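Local atomic coordinates of AGR_L_2016p (Agrobacterium tumefaciens, PDB entry 2GVH), a protein that probably hydrolyses acyl-CoA thioesters to coenzyme A and the free carboxylic acid, using two hotdog-fold thioesterase domains carried on one chain. Residues Arg102-Val107 with His130-Pro135; Lys188-Ala193 with Met236-Lys241; Leu204-Arg209 with His259-Ala264. All coordinates share one frame; numbering follows the deposited sequence.

Interaction 1 of 3, residues Arg102-Val107 with His130-Pro135; sequences RRSLTV and HMVAIP
The carbonyl oxygen of R103 is gripped by two successive residues of 130-135. It accepts a hydrogen bond from the backbone amide of A133 (A133 N to R103 O 2.9 Å, donor in the carbonyl plane) and a CA-H...O contact from V132, whose CA lies 3.2 Å from R103 O. This bond sits at the loop end of an antiparallel pairing between strands 104-115 and 121-133. Two residues further in, L105 and the selenomethionine M131 form a hydrogen-bonded pair, joined in both directions. M131 N meets L105 O at 2.8 Å, nearly head-on to the carbonyl, whereas the almost straight bond from L105 N to M131 O (167° at the hydrogen) arrives tilted 34° out of the carbonyl plane.

L105 and M131 point to the buried face of the sheet, where both touch A63 of helix 49-67; CG of M131 also meets V107 CG2 at 4.0 Å before the bent side chain turns off from strand 104-115. On the other face, S104, T106, H130 and V132 are partly or wholly exposed. T106 and H130 run alongside each other in the same direction: T106 CG2, anti to the backbone N, comes obliquely to the imidazole, 3.9 Å from H130 CE1. The far nitrogen of that ring, NE2, is hydrogen-bonded to E77.

At the loop end the extended chain of R103 crosses P135 at about a right angle. One guanidinium face lies against P135 CG, offset toward the rim and 3.6 Å from R103 NH1; R102 NH2 lies above the opposite face, likewise offset. The arginine thus packs on proline through a flat face, while its NH2 has weak carbonyl acceptors in A140 and Y143, which probably offset some of the charge of the nearby R102.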
ATOM      1  N   ARG B 102      -2.448  33.513  12.763  1.00 60.79           N
ATOM      2  CA  ARG B 102      -2.384  33.984  11.375  1.00 60.42           C
ATOM      3  C   ARG B 102      -2.148  32.747  10.516  1.00 60.28           C
ATOM      4  O   ARG B 102      -2.804  32.565   9.485  1.00 60.79           O
ATOM      5  CB  ARG B 102      -1.214  34.961  11.171  1.00 59.14           C
ATOM      6  CG  ARG B 102      -1.560  36.288  10.384  1.00 65.71           C
ATOM      7  CD  ARG B 102      -0.318  37.254  10.083  1.00 47.06           C
ATOM      8  NE  ARG B 102       0.589  36.663   9.066  1.00 41.29           N
ATOM      9  CZ  ARG B 102       1.467  37.297   8.284  1.00 30.38           C
ATOM     10  NH1 ARG B 102       1.653  38.663   8.313  1.00 41.02           N
ATOM     11  NH2 ARG B 102       2.161  36.533   7.436  1.00 25.01           N
ATOM     12  N   ARG B 103      -1.212  31.898  10.943  1.00 60.76           N
ATOM     13  CA  ARG B 103      -0.809  30.751  10.128  1.00 63.45           C
ATOM     14  C   ARG B 103      -0.641  29.415  10.873  1.00 65.35           C
ATOM     15  O   ARG B 103      -0.537  28.337  10.254  1.00 65.89           O
ATOM     16  CB  ARG B 103       0.422  31.084   9.288  1.00 61.35           C
ATOM     17  CG  ARG B 103       0.033  31.603   7.915  1.00 67.83           C
ATOM     18  CD  ARG B 103       1.173  32.317   7.226  1.00 72.67           C
ATOM     19  NE  ARG B 103       0.698  33.336   6.283  1.00 75.47           N
ATOM     20  CZ  ARG B 103       1.272  33.574   5.109  1.00 79.29           C
ATOM     21  NH1 ARG B 103       2.336  32.881   4.728  1.00 82.59           N
ATOM     22  NH2 ARG B 103       0.778  34.494   4.309  1.00 80.41           N
ATOM     23  N   SER B 104      -0.646  29.498  12.203  1.00 67.09           N
ATOM     24  CA  SER B 104      -0.552  28.323  13.064  1.00 67.91           C
ATOM     25  C   SER B 104      -1.929  27.875  13.454  1.00 66.66           C
ATOM     26  O   SER B 104      -2.740  28.666  13.976  1.00 66.85           O
ATOM     27  CB  SER B 104       0.174  28.670  14.351  1.00 69.50           C
ATOM     28  OG  SER B 104       1.566  28.630  14.158  1.00 77.33           O
ATOM     29  N   LEU B 105      -2.184  26.599  13.217  1.00 64.94           N
ATOM     30  CA  LEU B 105      -3.405  25.991  13.683  1.00 64.17           C
ATOM     31  C   LEU B 105      -3.037  24.894  14.660  1.00 62.92           C
ATOM     32  O   LEU B 105      -2.189  24.072  14.391  1.00 62.31           O
ATOM     33  CB  LEU B 105      -4.184  25.413  12.515  1.00 63.42           C
ATOM     34  CG  LEU B 105      -5.606  24.935  12.761  1.00 62.85           C
ATOM     35  CD1 LEU B 105      -6.534  26.116  13.051  1.00 57.92           C
ATOM     36  CD2 LEU B 105      -6.045  24.199  11.549  1.00 53.37           C
ATOM     37  N   THR B 106      -3.678  24.909  15.815  1.00 63.48           N
ATOM     38  CA  THR B 106      -3.505  23.839  16.777  1.00 62.54           C
ATOM     39  C   THR B 106      -4.631  22.836  16.618  1.00 61.09           C
ATOM     40  O   THR B 106      -5.788  23.197  16.626  1.00 61.08           O
ATOM     41  CB  THR B 106      -3.503  24.413  18.189  1.00 60.71           C
ATOM     42  OG1 THR B 106      -2.686  25.583  18.194  1.00 66.96           O
ATOM     43  CG2 THR B 106      -2.933  23.401  19.165  1.00 61.17           C
ATOM     44  N   VAL B 107      -4.287  21.572  16.456  1.00 61.36           N
ATOM     45  CA  VAL B 107      -5.305  20.567  16.268  1.00 62.35           C
ATOM     46  C   VAL B 107      -5.204  19.476  17.316  1.00 63.27           C
ATOM     47  O   VAL B 107      -4.140  18.948  17.582  1.00 63.00           O
ATOM     48  CB  VAL B 107      -5.257  19.961  14.858  1.00 61.25           C
ATOM     49  CG1 VAL B 107      -6.414  19.030  14.665  1.00 60.62           C
ATOM     50  CG2 VAL B 107      -5.324  21.056  13.808  1.00 61.13           C
ATOM     51  N   HIS B 130       0.562  20.847  15.729  1.00 63.27           N
ATOM     52  CA  HIS B 130       0.658  22.224  15.305  1.00 62.21           C
ATOM     53  C   HIS B 130       0.873  22.280  13.815  1.00 62.42           C
ATOM     54  O   HIS B 130       2.000  22.046  13.323  1.00 62.04           O
ATOM     55  CB  HIS B 130       1.771  22.947  16.056  1.00 62.06           C
ATOM     56  CG  HIS B 130       1.581  22.962  17.542  1.00 65.90           C
ATOM     57  ND1 HIS B 130       0.926  23.986  18.199  1.00 69.46           N
ATOM     58  CD2 HIS B 130       1.952  22.074  18.497  1.00 68.68           C
ATOM     59  CE1 HIS B 130       0.905  23.730  19.494  1.00 66.22           C
ATOM     60  NE2 HIS B 130       1.517  22.574  19.700  1.00 69.07           N
HETATM   61  N   MSE B 131      -0.222  22.537  13.090  1.00 62.20           N
HETATM   62  CA  MSE B 131      -0.146  22.676  11.637  1.00 63.38           C
HETATM   63  C   MSE B 131       0.188  24.119  11.330  1.00 62.84           C
HETATM   64  O   MSE B 131      -0.078  24.984  12.133  1.00 66.26           O
HETATM   65  CB  MSE B 131      -1.455  22.296  10.967  1.00 62.96           C
HETATM   66  CG  MSE B 131      -2.081  21.010  11.475  1.00 68.94           C
HETATM   67 SE   MSE B 131      -0.871  19.502  11.443  1.00 75.54          SE
HETATM   68  CE  MSE B 131      -0.821  19.121   9.517  1.00 65.39           C
ATOM     69  N   VAL B 132       0.822  24.347  10.186  1.00 62.37           N
ATOM     70  CA  VAL B 132       1.152  25.665   9.685  1.00 60.04           C
ATOM     71  C   VAL B 132       0.730  25.703   8.226  1.00 61.31           C
ATOM     72  O   VAL B 132       0.902  24.722   7.488  1.00 58.65           O
ATOM     73  CB  VAL B 132       2.658  25.940   9.788  1.00 59.58           C
ATOM     74  CG1 VAL B 132       3.036  27.235   9.070  1.00 57.66           C
ATOM     75  CG2 VAL B 132       3.093  25.994  11.228  1.00 59.08           C
ATOM     76  N   ALA B 133       0.153  26.837   7.831  1.00 63.42           N
ATOM     77  CA  ALA B 133      -0.359  27.019   6.483  1.00 63.76           C
ATOM     78  C   ALA B 133       0.776  27.454   5.592  1.00 64.06           C
ATOM     79  O   ALA B 133       1.535  28.337   5.964  1.00 64.72           O
ATOM     80  CB  ALA B 133      -1.444  28.082   6.494  1.00 62.45           C
ATOM     81  N   ILE B 134       0.909  26.836   4.425  1.00 65.65           N
ATOM     82  CA  ILE B 134       1.829  27.345   3.396  1.00 65.68           C
ATOM     83  C   ILE B 134       1.002  27.708   2.174  1.00 65.13           C
ATOM     84  O   ILE B 134       0.844  26.898   1.262  1.00 65.44           O
ATOM     85  CB  ILE B 134       2.913  26.311   2.981  1.00 65.37           C
ATOM     86  CG1 ILE B 134       3.584  25.663   4.208  1.00 62.80           C
ATOM     87  CG2 ILE B 134       3.915  26.962   2.020  1.00 66.14           C
ATOM     88  CD1 ILE B 134       4.579  26.512   4.916  1.00 68.26           C
ATOM     89  N   PRO B 135       0.461  28.926   2.159  1.00 65.20           N
ATOM     90  CA  PRO B 135      -0.422  29.321   1.066  1.00 66.17           C
ATOM     91  C   PRO B 135       0.329  29.533  -0.248  1.00 68.54           C
ATOM     92  O   PRO B 135       1.476  29.996  -0.247  1.00 67.29           O
ATOM     93  CB  PRO B 135      -1.027  30.637   1.566  1.00 65.56           C
ATOM     94  CG  PRO B 135       0.009  31.196   2.497  1.00 65.19           C
ATOM     95  CD  PRO B 135       0.646  30.001   3.152  1.00 65.53           C
TER

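Interaction 2 of 3, residues Lys188-Ala193 with Met236-Lys241; sequences KAAFVA and MSIQTK
A190 rests on I238 at the middle of this helix-on-sheet contact. The touching branch is the methyl CG2 of I238, which lies 3.8 Å from A190 CA and 3.9 Å from A190 CB. It gets there because CG2 stands anti to the backbone N of I238, while CG1 lies beside that nitrogen (chi1 -68°), anti to the carbonyl carbon, and passes A190 O at 4.0 Å. One turn further along the helix, A193 CB reaches the same CG2 more loosely, at 4.5 Å. T240, two residues on in the strand and directed to the same side, spreads its two branches between neighbours: its CG2 is 4.2 Å from A189 CB, and its OG1 is equally far from A190 CB.

Around this first shell, F260 of the adjoining strand touches both A190 and T240, and M262 and A194 pack on I238. M162 of strand 160-165 and A224 and A226 of strand 220-231 cover A189, so the helix is met by several strands at once. This is the hotdog fold, a long helix wrapped by a curved antiparallel sheet. The short segments run at 133° to each other, with axes 8.4 Å apart at closest approach.

Three alanines present nothing larger than a methyl group, which lets the helix backbone come down onto the branched strand residues. With no hydrogen bond between the segments, the contact rests on van der Waals packing, mostly of methyl groups.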
ATOM      1  N   LYS B 188     -16.212  -0.722   3.890  1.00 65.13           N
ATOM      2  CA  LYS B 188     -15.599  -0.348   5.181  1.00 63.37           C
ATOM      3  C   LYS B 188     -16.607   0.402   6.078  1.00 62.79           C
ATOM      4  O   LYS B 188     -16.877  -0.033   7.184  1.00 61.19           O
ATOM      5  CB  LYS B 188     -14.357   0.489   4.968  1.00 62.00           C
ATOM      6  CG  LYS B 188     -13.510   0.617   6.199  1.00 63.21           C
ATOM      7  CD  LYS B 188     -12.408   1.585   5.964  1.00 75.49           C
ATOM      8  CE  LYS B 188     -11.090   1.056   6.478  1.00 83.58           C
ATOM      9  NZ  LYS B 188     -10.047   2.040   6.062  1.00 90.50           N
ATOM     10  N   ALA B 189     -17.192   1.491   5.594  1.00 59.08           N
ATOM     11  CA  ALA B 189     -18.176   2.201   6.434  1.00 60.95           C
ATOM     12  C   ALA B 189     -19.371   1.311   6.825  1.00 61.20           C
ATOM     13  O   ALA B 189     -19.857   1.367   7.937  1.00 62.74           O
ATOM     14  CB  ALA B 189     -18.639   3.519   5.779  1.00 59.74           C
ATOM     15  N   ALA B 190     -19.807   0.439   5.934  1.00 60.31           N
ATOM     16  CA  ALA B 190     -20.899  -0.479   6.251  1.00 61.49           C
ATOM     17  C   ALA B 190     -20.471  -1.491   7.326  1.00 63.39           C
ATOM     18  O   ALA B 190     -21.239  -1.855   8.212  1.00 64.53           O
ATOM     19  CB  ALA B 190     -21.321  -1.215   5.022  1.00 61.83           C
ATOM     20  N   PHE B 191     -19.233  -1.952   7.249  1.00 61.75           N
ATOM     21  CA  PHE B 191     -18.723  -2.833   8.275  1.00 60.94           C
ATOM     22  C   PHE B 191     -18.708  -2.141   9.627  1.00 63.82           C
ATOM     23  O   PHE B 191     -19.121  -2.703  10.610  1.00 64.37           O
ATOM     24  CB  PHE B 191     -17.322  -3.294   7.911  1.00 60.92           C
ATOM     25  CG  PHE B 191     -16.684  -4.079   8.984  1.00 64.98           C
ATOM     26  CD1 PHE B 191     -16.158  -3.442  10.110  1.00 60.01           C
ATOM     27  CD2 PHE B 191     -16.659  -5.453   8.925  1.00 59.25           C
ATOM     28  CE1 PHE B 191     -15.601  -4.159  11.148  1.00 59.09           C
ATOM     29  CE2 PHE B 191     -16.085  -6.177   9.954  1.00 68.50           C
ATOM     30  CZ  PHE B 191     -15.560  -5.533  11.068  1.00 68.53           C
ATOM     31  N   VAL B 192     -18.250  -0.893   9.668  1.00 66.43           N
ATOM     32  CA  VAL B 192     -18.186  -0.139  10.908  1.00 65.48           C
ATOM     33  C   VAL B 192     -19.579  -0.014  11.538  1.00 65.99           C
ATOM     34  O   VAL B 192     -19.798  -0.522  12.627  1.00 69.19           O
ATOM     35  CB  VAL B 192     -17.535   1.255  10.675  1.00 68.38           C
ATOM     36  CG1 VAL B 192     -17.818   2.251  11.850  1.00 60.09           C
ATOM     37  CG2 VAL B 192     -16.046   1.109  10.397  1.00 67.84           C
ATOM     38  N   ALA B 193     -20.517   0.638  10.861  1.00 63.65           N
ATOM     39  CA  ALA B 193     -21.908   0.772  11.350  1.00 60.20           C
ATOM     40  C   ALA B 193     -22.598  -0.527  11.761  1.00 61.88           C
ATOM     41  O   ALA B 193     -23.156  -0.597  12.857  1.00 62.69           O
ATOM     42  CB  ALA B 193     -22.776   1.490  10.322  1.00 58.11           C
HETATM   43  N   MSE B 236     -28.121  -7.340   8.943  1.00 70.03           N
HETATM   44  CA  MSE B 236     -28.640  -5.973   8.844  1.00 67.56           C
HETATM   45  C   MSE B 236     -28.418  -5.520   7.432  1.00 67.09           C
HETATM   46  O   MSE B 236     -27.575  -6.076   6.707  1.00 66.33           O
HETATM   47  CB  MSE B 236     -27.899  -4.989   9.753  1.00 66.73           C
HETATM   48  CG  MSE B 236     -28.068  -5.167  11.247  1.00 65.95           C
HETATM   49 SE   MSE B 236     -26.341  -4.943  12.198  1.00 80.07          SE
HETATM   50  CE  MSE B 236     -25.520  -6.495  11.627  1.00 32.04           C
ATOM     51  N   SER B 237     -29.159  -4.476   7.091  1.00 65.60           N
ATOM     52  CA  SER B 237     -29.019  -3.741   5.869  1.00 67.01           C
ATOM     53  C   SER B 237     -28.586  -2.294   6.148  1.00 66.76           C
ATOM     54  O   SER B 237     -29.283  -1.499   6.834  1.00 66.80           O
ATOM     55  CB  SER B 237     -30.335  -3.761   5.112  1.00 69.93           C
ATOM     56  OG  SER B 237     -30.286  -2.865   4.012  1.00 82.90           O
ATOM     57  N   ILE B 238     -27.443  -1.954   5.578  1.00 65.22           N
ATOM     58  CA  ILE B 238     -26.780  -0.717   5.867  1.00 65.90           C
ATOM     59  C   ILE B 238     -26.839   0.113   4.625  1.00 66.57           C
ATOM     60  O   ILE B 238     -26.573  -0.399   3.548  1.00 65.64           O
ATOM     61  CB  ILE B 238     -25.290  -0.921   6.224  1.00 66.82           C
ATOM     62  CG1 ILE B 238     -25.134  -1.647   7.565  1.00 62.42           C
ATOM     63  CG2 ILE B 238     -24.603   0.455   6.354  1.00 67.52           C
ATOM     64  CD1 ILE B 238     -25.266  -3.124   7.476  1.00 72.51           C
ATOM     65  N   GLN B 239     -27.243   1.379   4.781  1.00 66.24           N
ATOM     66  CA  GLN B 239     -27.164   2.331   3.707  1.00 66.94           C
ATOM     67  C   GLN B 239     -25.895   3.117   3.864  1.00 65.90           C
ATOM     68  O   GLN B 239     -25.556   3.495   4.949  1.00 67.20           O
ATOM     69  CB  GLN B 239     -28.344   3.297   3.729  1.00 66.78           C
ATOM     70  CG  GLN B 239     -28.145   4.510   2.847  1.00 68.98           C
ATOM     71  CD  GLN B 239     -29.405   5.326   2.720  1.00 77.68           C
ATOM     72  OE1 GLN B 239     -30.370   4.881   2.089  1.00 83.96           O
ATOM     73  NE2 GLN B 239     -29.420   6.526   3.324  1.00 67.25           N
ATOM     74  N   THR B 240     -25.213   3.391   2.763  1.00 66.13           N
ATOM     75  CA  THR B 240     -24.035   4.241   2.798  1.00 66.78           C
ATOM     76  C   THR B 240     -24.160   5.265   1.722  1.00 66.39           C
ATOM     77  O   THR B 240     -24.579   4.947   0.623  1.00 69.40           O
ATOM     78  CB  THR B 240     -22.751   3.470   2.526  1.00 65.89           C
ATOM     79  OG1 THR B 240     -22.716   2.329   3.372  1.00 71.33           O
ATOM     80  CG2 THR B 240     -21.559   4.367   2.869  1.00 65.64           C
ATOM     81  N   LYS B 241     -23.780   6.484   2.045  1.00 65.00           N
ATOM     82  CA  LYS B 241     -23.798   7.604   1.111  1.00 65.86           C
ATOM     83  C   LYS B 241     -22.359   8.043   1.006  1.00 66.42           C
ATOM     84  O   LYS B 241     -21.683   8.185   2.031  1.00 65.81           O
ATOM     85  CB  LYS B 241     -24.621   8.761   1.667  1.00 65.24           C
ATOM     86  CG  LYS B 241     -26.087   8.455   1.771  1.00 71.06           C
ATOM     87  CD  LYS B 241     -26.951   9.699   1.512  1.00 77.84           C
ATOM     88  CE  LYS B 241     -28.214   9.667   2.397  1.00 86.60           C
ATOM     89  NZ  LYS B 241     -28.872  11.011   2.572  1.00 87.16           N
TER

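Interaction 3 of 3, residues Leu204-Arg209 with His259-Ala264; sequences LASSER and HFTMVA
The chi1 of -52° at F260 sets its ring beside the backbone N, where CD2 comes within 3.5 Å of S207 CB, approaching obliquely. L204 has its CG anti to the backbone N (chi1 174°), which carries CD1 to 4.1 Å from the same F260 CD2. The selenomethionine M262, folded at two successive torsions, curls back until its CE lies 3.6 Å from L204 N. These four residues share one face of the sheet, turned to helix 179-198, which F260 and M262 both touch.

Between L204 and S206 the antiparallel register slips by one residue. A205 and S206 both face T261, a classic beta bulge in strand 202-211, an outermost strand of this hotdog sheet within the chain. The carbonyl oxygen of T261 takes a nearly straight bond from A205 N (A205 N to T261 O 2.8 Å). A weak one comes from S206 N, 3.5 Å from T261 O. T261 N returns a bond to S206 O at 2.7 Å, and S206 OG lies 3.4 Å from T261 CB. Past the bulge, E208 N meets H259 O at 2.9 Å, almost in line with the carbonyl.

The E208 side chain runs across that of H259, with carboxylate and ring planes 61° apart, and their polar ends part company: H259 ND1 bonds to E229, and E208 forms a salt bridge with R78 of the third subunit. A strand of that subunit also pairs antiparallel with S206 and S207, continuing the sheet across the interface.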
ATOM      1  N   LEU B 204     -19.728  -9.072   5.005  1.00 60.93           N
ATOM      2  CA  LEU B 204     -20.500  -8.696   3.845  1.00 62.12           C
ATOM      3  C   LEU B 204     -21.125  -9.933   3.176  1.00 62.36           C
ATOM      4  O   LEU B 204     -20.389 -10.875   2.827  1.00 62.54           O
ATOM      5  CB  LEU B 204     -19.558  -8.019   2.844  1.00 60.76           C
ATOM      6  CG  LEU B 204     -20.165  -7.670   1.498  1.00 62.70           C
ATOM      7  CD1 LEU B 204     -21.171  -6.506   1.693  1.00 65.85           C
ATOM      8  CD2 LEU B 204     -19.100  -7.290   0.533  1.00 63.50           C
ATOM      9  N   ALA B 205     -22.450  -9.906   3.001  1.00 60.86           N
ATOM     10  CA  ALA B 205     -23.173 -10.991   2.317  1.00 62.37           C
ATOM     11  C   ALA B 205     -23.648 -10.573   0.908  1.00 63.40           C
ATOM     12  O   ALA B 205     -23.647 -11.391  -0.020  1.00 64.27           O
ATOM     13  CB  ALA B 205     -24.348 -11.484   3.161  1.00 59.36           C
ATOM     14  N   SER B 206     -24.042  -9.306   0.754  1.00 63.30           N
ATOM     15  CA  SER B 206     -24.381  -8.805  -0.569  1.00 64.28           C
ATOM     16  C   SER B 206     -24.358  -7.304  -0.645  1.00 63.54           C
ATOM     17  O   SER B 206     -24.495  -6.626   0.365  1.00 63.01           O
ATOM     18  CB  SER B 206     -25.757  -9.309  -0.998  1.00 61.82           C
ATOM     19  OG  SER B 206     -26.712  -8.885  -0.062  1.00 67.62           O
ATOM     20  N   SER B 207     -24.243  -6.786  -1.859  1.00 64.69           N
ATOM     21  CA  SER B 207     -24.367  -5.332  -2.074  1.00 64.53           C
ATOM     22  C   SER B 207     -25.295  -5.084  -3.242  1.00 63.87           C
ATOM     23  O   SER B 207     -25.264  -5.814  -4.210  1.00 63.58           O
ATOM     24  CB  SER B 207     -22.999  -4.744  -2.404  1.00 64.39           C
ATOM     25  OG  SER B 207     -22.512  -5.319  -3.609  1.00 68.40           O
ATOM     26  N   GLU B 208     -26.116  -4.050  -3.145  1.00 65.17           N
ATOM     27  CA  GLU B 208     -27.089  -3.722  -4.173  1.00 64.29           C
ATOM     28  C   GLU B 208     -26.437  -2.912  -5.287  1.00 65.01           C
ATOM     29  O   GLU B 208     -25.263  -2.555  -5.206  1.00 63.97           O
ATOM     30  CB  GLU B 208     -28.260  -2.944  -3.556  1.00 66.81           C
ATOM     31  CG  GLU B 208     -29.091  -3.784  -2.561  1.00 71.41           C
ATOM     32  CD  GLU B 208     -29.464  -5.171  -3.147  1.00 78.76           C
ATOM     33  OE1 GLU B 208     -30.142  -5.222  -4.198  1.00 81.87           O
ATOM     34  OE2 GLU B 208     -29.063  -6.210  -2.581  1.00 80.17           O
ATOM     35  N   ARG B 209     -27.203  -2.666  -6.344  1.00 67.16           N
ATOM     36  CA  ARG B 209     -26.784  -1.796  -7.432  1.00 69.13           C
ATOM     37  C   ARG B 209     -26.242  -0.494  -6.859  1.00 68.37           C
ATOM     38  O   ARG B 209     -26.847   0.086  -5.969  1.00 69.55           O
ATOM     39  CB  ARG B 209     -27.961  -1.518  -8.377  1.00 70.81           C
ATOM     40  CG  ARG B 209     -27.559  -0.806  -9.672  1.00 74.78           C
ATOM     41  CD  ARG B 209     -28.769  -0.299 -10.433  1.00 72.54           C
ATOM     42  NE  ARG B 209     -28.376   0.404 -11.654  1.00 84.13           N
ATOM     43  CZ  ARG B 209     -27.933  -0.179 -12.777  1.00 89.66           C
ATOM     44  NH1 ARG B 209     -27.791  -1.513 -12.877  1.00 89.98           N
ATOM     45  NH2 ARG B 209     -27.627   0.590 -13.827  1.00 88.68           N
ATOM     46  N   HIS B 259     -26.325   0.073  -0.760  1.00 64.59           N
ATOM     47  CA  HIS B 259     -26.948  -0.691   0.318  1.00 63.90           C
ATOM     48  C   HIS B 259     -26.213  -2.009   0.394  1.00 64.59           C
ATOM     49  O   HIS B 259     -26.110  -2.728  -0.618  1.00 65.02           O
ATOM     50  CB  HIS B 259     -28.429  -0.907   0.039  1.00 62.08           C
ATOM     51  CG  HIS B 259     -29.195   0.371  -0.077  1.00 67.56           C
ATOM     52  ND1 HIS B 259     -29.945   0.890   0.963  1.00 62.99           N
ATOM     53  CD2 HIS B 259     -29.276   1.266  -1.090  1.00 70.51           C
ATOM     54  CE1 HIS B 259     -30.477   2.036   0.579  1.00 68.45           C
ATOM     55  NE2 HIS B 259     -30.085   2.290  -0.660  1.00 71.09           N
ATOM     56  N   PHE B 260     -25.694  -2.305   1.588  1.00 63.01           N
ATOM     57  CA  PHE B 260     -24.971  -3.544   1.844  1.00 62.76           C
ATOM     58  C   PHE B 260     -25.679  -4.406   2.879  1.00 62.67           C
ATOM     59  O   PHE B 260     -26.280  -3.920   3.848  1.00 59.31           O
ATOM     60  CB  PHE B 260     -23.548  -3.231   2.300  1.00 62.64           C
ATOM     61  CG  PHE B 260     -22.815  -2.284   1.384  1.00 59.34           C
ATOM     62  CD1 PHE B 260     -22.898  -0.903   1.570  1.00 60.13           C
ATOM     63  CD2 PHE B 260     -22.029  -2.780   0.342  1.00 53.79           C
ATOM     64  CE1 PHE B 260     -22.218  -0.027   0.727  1.00 56.44           C
ATOM     65  CE2 PHE B 260     -21.333  -1.918  -0.530  1.00 62.25           C
ATOM     66  CZ  PHE B 260     -21.455  -0.513  -0.321  1.00 59.40           C
ATOM     67  N   THR B 261     -25.612  -5.715   2.669  1.00 62.94           N
ATOM     68  CA  THR B 261     -26.153  -6.604   3.674  1.00 63.06           C
ATOM     69  C   THR B 261     -24.993  -7.207   4.436  1.00 62.82           C
ATOM     70  O   THR B 261     -24.062  -7.739   3.834  1.00 64.21           O
ATOM     71  CB  THR B 261     -27.102  -7.626   3.063  1.00 64.44           C
ATOM     72  OG1 THR B 261     -28.210  -6.919   2.516  1.00 62.06           O
ATOM     73  CG2 THR B 261     -27.631  -8.612   4.112  1.00 62.82           C
HETATM   74  N   MSE B 262     -25.045  -7.080   5.759  1.00 63.12           N
HETATM   75  CA  MSE B 262     -23.980  -7.578   6.636  1.00 65.02           C
HETATM   76  C   MSE B 262     -24.507  -8.693   7.524  1.00 64.57           C
HETATM   77  O   MSE B 262     -25.630  -8.645   7.963  1.00 65.86           O
HETATM   78  CB  MSE B 262     -23.465  -6.433   7.507  1.00 64.72           C
HETATM   79  CG  MSE B 262     -22.827  -5.260   6.727  1.00 69.18           C
HETATM   80 SE   MSE B 262     -21.013  -5.668   5.903  1.00 88.11          SE
HETATM   81  CE  MSE B 262     -20.042  -6.254   7.229  1.00 80.02           C
ATOM     82  N   VAL B 263     -23.707  -9.708   7.792  1.00 65.86           N
ATOM     83  CA  VAL B 263     -24.185 -10.779   8.656  1.00 66.89           C
ATOM     84  C   VAL B 263     -23.323 -10.855   9.902  1.00 69.42           C
ATOM     85  O   VAL B 263     -22.100 -10.799   9.804  1.00 70.32           O
ATOM     86  CB  VAL B 263     -24.204 -12.115   7.916  1.00 66.05           C
ATOM     87  CG1 VAL B 263     -24.485 -13.272   8.876  1.00 71.72           C
ATOM     88  CG2 VAL B 263     -25.266 -12.093   6.814  1.00 61.93           C
ATOM     89  N   ALA B 264     -23.958 -10.945  11.075  1.00 70.96           N
ATOM     90  CA  ALA B 264     -23.233 -11.110  12.338  1.00 70.11           C
ATOM     91  C   ALA B 264     -22.677 -12.514  12.466  1.00 70.61           C
ATOM     92  O   ALA B 264     -23.347 -13.469  12.102  1.00 72.34           O
ATOM     93  CB  ALA B 264     -24.127 -10.797  13.493  1.00 69.91           C
TER

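How the interactions relate
Along the chain, interaction 1 closes before the other two open, and it belongs to the first five-stranded antiparallel sheet. Interactions 2 and 3 share the second sheet, which has the same strand order, 1-3-4-5-2; two hotdog units thus follow one another in one polypeptide. The centre of interaction 1 lies about 34 Å from that of interaction 2 and 42 Å from that of interaction 3, on the opposite side of the chain's centre. Interactions 2 and 3 have centres about 8 Å apart and alternate their segments in sequence. They touch through neighbouring strands 235-246 and 252-264, with probable backbone hydrogen bonds I238-F260 and M236-M262, linking helix packing to the subunit-facing edge.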